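Local coordinates for zona occludens toxin N-terminal domain-containing protein (Neisseria meningitidis MC58, PDB 2R2A) that is of unknown function but probably binds a nucleotide through a P-loop NTPase-like domain, the N-terminal part of a longer membrane protein, at residues 10-14 / 130-134. Residues are numbered along the deposited sequence; the frame is centred on the assembly and turned at random.
Sequences ITGTP and TQGPK
Thr-130 N donates to Ile-10 O at 3.0 Å, with an N-H...O angle of 153°. One step on, the pairing slackens: the bond from Gly-12 N to Thr-130 O is weak, at 3.5 Å and 129°. CA-H...O contacts accompany it, Thr-11 CA lying 3.1 Å from Thr-130 O and Gln-131 CA 3.3 Å from Gly-12 O. Thr-11 and Thr-130 point the same way, side by side, their CG2 methyls 3.7 Å apart. Thr-11 OG1 lies between the backbone N and the carbonyl carbon (chi1 57°), where it is hydrogen-bonded to His-149 ND1; CG2 is thereby anti to the carbonyl carbon. Thr-130 OG1 is hydrogen-bonded to Gln-97 OE1. The extended Gln-131 chain crosses the Pro-14 ring at about a right angle; Gln-131 OE1 comes to 3.1 Å from Pro-14 CG, and Gln-131 NE2 is hydrogen-bonded to Glu-95 OE1. Gly-12 O accepts a hydrogen bond from Lys-18 NZ, consistent with the start of a Walker A loop. The contact thus joins the ends of parallel neighbours 7-11 and 125-130, with strand 144-152 beyond Thr-11 and helix 18-28 covering Ile-10.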
ATOM      1  N   ILE A  10       2.352   3.813  -3.996  1.00 13.67           N
ATOM      2  CA  ILE A  10       1.660   4.280  -5.170  1.00 15.83           C
ATOM      3  C   ILE A  10       1.127   5.688  -4.847  1.00 14.53           C
ATOM      4  O   ILE A  10       0.383   5.871  -3.882  1.00 14.97           O
ATOM      5  CB  ILE A  10       0.544   3.350  -5.604  1.00 16.85           C
ATOM      6  CG1 ILE A  10       1.056   1.929  -5.985  1.00 17.18           C
ATOM      7  CG2 ILE A  10      -0.166   4.011  -6.815  1.00 15.80           C
ATOM      8  CD1 ILE A  10      -0.080   0.828  -5.963  1.00 19.29           C
ATOM      9  N   THR A  11       1.440   6.692  -5.659  1.00 15.42           N
ATOM     10  CA  THR A  11       0.982   8.038  -5.400  1.00 13.45           C
ATOM     11  C   THR A  11       0.340   8.643  -6.651  1.00 14.26           C
ATOM     12  O   THR A  11       0.465   8.075  -7.764  1.00 13.75           O
ATOM     13  CB  THR A  11       2.136   8.992  -4.889  1.00 14.71           C
ATOM     14  OG1 THR A  11       3.225   9.021  -5.851  1.00 14.01           O
ATOM     15  CG2 THR A  11       2.653   8.440  -3.526  1.00 13.38           C
ATOM     16  N   GLY A  12      -0.356   9.743  -6.431  1.00 13.63           N
ATOM     17  CA  GLY A  12      -1.102  10.437  -7.498  1.00 14.79           C
ATOM     18  C   GLY A  12      -2.323  11.114  -6.916  1.00 15.31           C
ATOM     19  O   GLY A  12      -2.780  10.788  -5.823  1.00 14.49           O
ATOM     20  N   THR A  13      -2.791  12.140  -7.609  1.00 15.45           N
ATOM     21  CA  THR A  13      -3.924  12.922  -7.107  1.00 16.39           C
ATOM     22  C   THR A  13      -5.217  12.064  -7.071  1.00 16.13           C
ATOM     23  O   THR A  13      -5.320  11.021  -7.759  1.00 16.78           O
ATOM     24  CB  THR A  13      -4.194  14.137  -8.042  1.00 17.23           C
ATOM     25  OG1 THR A  13      -4.566  13.668  -9.331  1.00 21.25           O
ATOM     26  CG2 THR A  13      -2.990  15.017  -8.195  1.00 21.12           C
ATOM     27  N   PRO A  14      -6.216  12.487  -6.281  1.00 16.53           N
ATOM     28  CA  PRO A  14      -7.508  11.800  -6.298  1.00 16.33           C
ATOM     29  C   PRO A  14      -8.067  11.756  -7.723  1.00 16.35           C
ATOM     30  O   PRO A  14      -8.031  12.761  -8.430  1.00 16.87           O
ATOM     31  CB  PRO A  14      -8.405  12.670  -5.411  1.00 17.03           C
ATOM     32  CG  PRO A  14      -7.378  13.242  -4.363  1.00 16.84           C
ATOM     33  CD  PRO A  14      -6.204  13.606  -5.307  1.00 16.43           C
ATOM     34  N   THR A 130      -1.153   6.909  -1.513  1.00 16.20           N
ATOM     35  CA  THR A 130      -1.445   8.173  -0.875  1.00 18.02           C
ATOM     36  C   THR A 130      -1.373   9.189  -2.007  1.00 16.24           C
ATOM     37  O   THR A 130      -0.964   8.834  -3.128  1.00 16.56           O
ATOM     38  CB  THR A 130      -0.456   8.511   0.312  1.00 17.98           C
ATOM     39  OG1 THR A 130      -0.864   9.756   0.931  1.00 20.13           O
ATOM     40  CG2 THR A 130       0.976   8.689  -0.196  1.00 20.14           C
ATOM     41  N   GLN A 131      -1.736  10.433  -1.719  1.00 15.90           N
ATOM     42  CA  GLN A 131      -1.751  11.444  -2.734  1.00 16.09           C
ATOM     43  C   GLN A 131      -0.357  12.027  -3.003  1.00 18.53           C
ATOM     44  O   GLN A 131      -0.110  12.532  -4.118  1.00 19.05           O
ATOM     45  CB  GLN A 131      -2.712  12.584  -2.325  1.00 16.46           C
ATOM     46  CG  GLN A 131      -4.139  12.061  -2.358  1.00 17.26           C
ATOM     47  CD  GLN A 131      -5.121  13.034  -1.774  1.00 15.72           C
ATOM     48  OE1 GLN A 131      -5.220  14.136  -2.258  1.00 14.98           O
ATOM     49  NE2 GLN A 131      -5.844  12.620  -0.706  1.00 16.83           N
ATOM     50  N   GLY A 132       0.530  11.996  -2.014  1.00 17.55           N
ATOM     51  CA  GLY A 132       1.871  12.566  -2.207  1.00 18.67           C
ATOM     52  C   GLY A 132       2.807  11.916  -1.197  1.00 18.76           C
ATOM     53  O   GLY A 132       2.422  11.685  -0.046  1.00 19.13           O
ATOM     54  N   PRO A 133       4.057  11.640  -1.612  1.00 18.44           N
ATOM     55  CA  PRO A 133       4.922  10.885  -0.702  1.00 17.95           C
ATOM     56  C   PRO A 133       5.164  11.628   0.639  1.00 16.85           C
ATOM     57  O   PRO A 133       5.280  10.984   1.664  1.00 17.47           O
ATOM     58  CB  PRO A 133       6.266  10.769  -1.481  1.00 18.58           C
ATOM     59  CG  PRO A 133       5.998  11.192  -2.817  1.00 19.93           C
ATOM     60  CD  PRO A 133       4.726  12.010  -2.883  1.00 18.61           C
ATOM     61  N   LYS A 134       5.216  12.964   0.621  1.00 16.95           N
ATOM     62  CA  LYS A 134       5.597  13.712   1.843  1.00 17.39           C
ATOM     63  C   LYS A 134       4.508  13.758   2.918  1.00 18.09           C
ATOM     64  O   LYS A 134       4.711  14.332   3.984  1.00 17.73           O
ATOM     65  CB  LYS A 134       6.064  15.114   1.486  1.00 16.69           C
ATOM     66  CG  LYS A 134       7.356  15.082   0.632  1.00 19.20           C
ATOM     67  CD  LYS A 134       7.703  16.482   0.219  1.00 20.21           C
ATOM     68  CE  LYS A 134       9.156  16.542  -0.233  1.00 24.67           C
ATOM     69  NZ  LYS A 134       9.496  17.823  -0.926  1.00 22.43           N
TER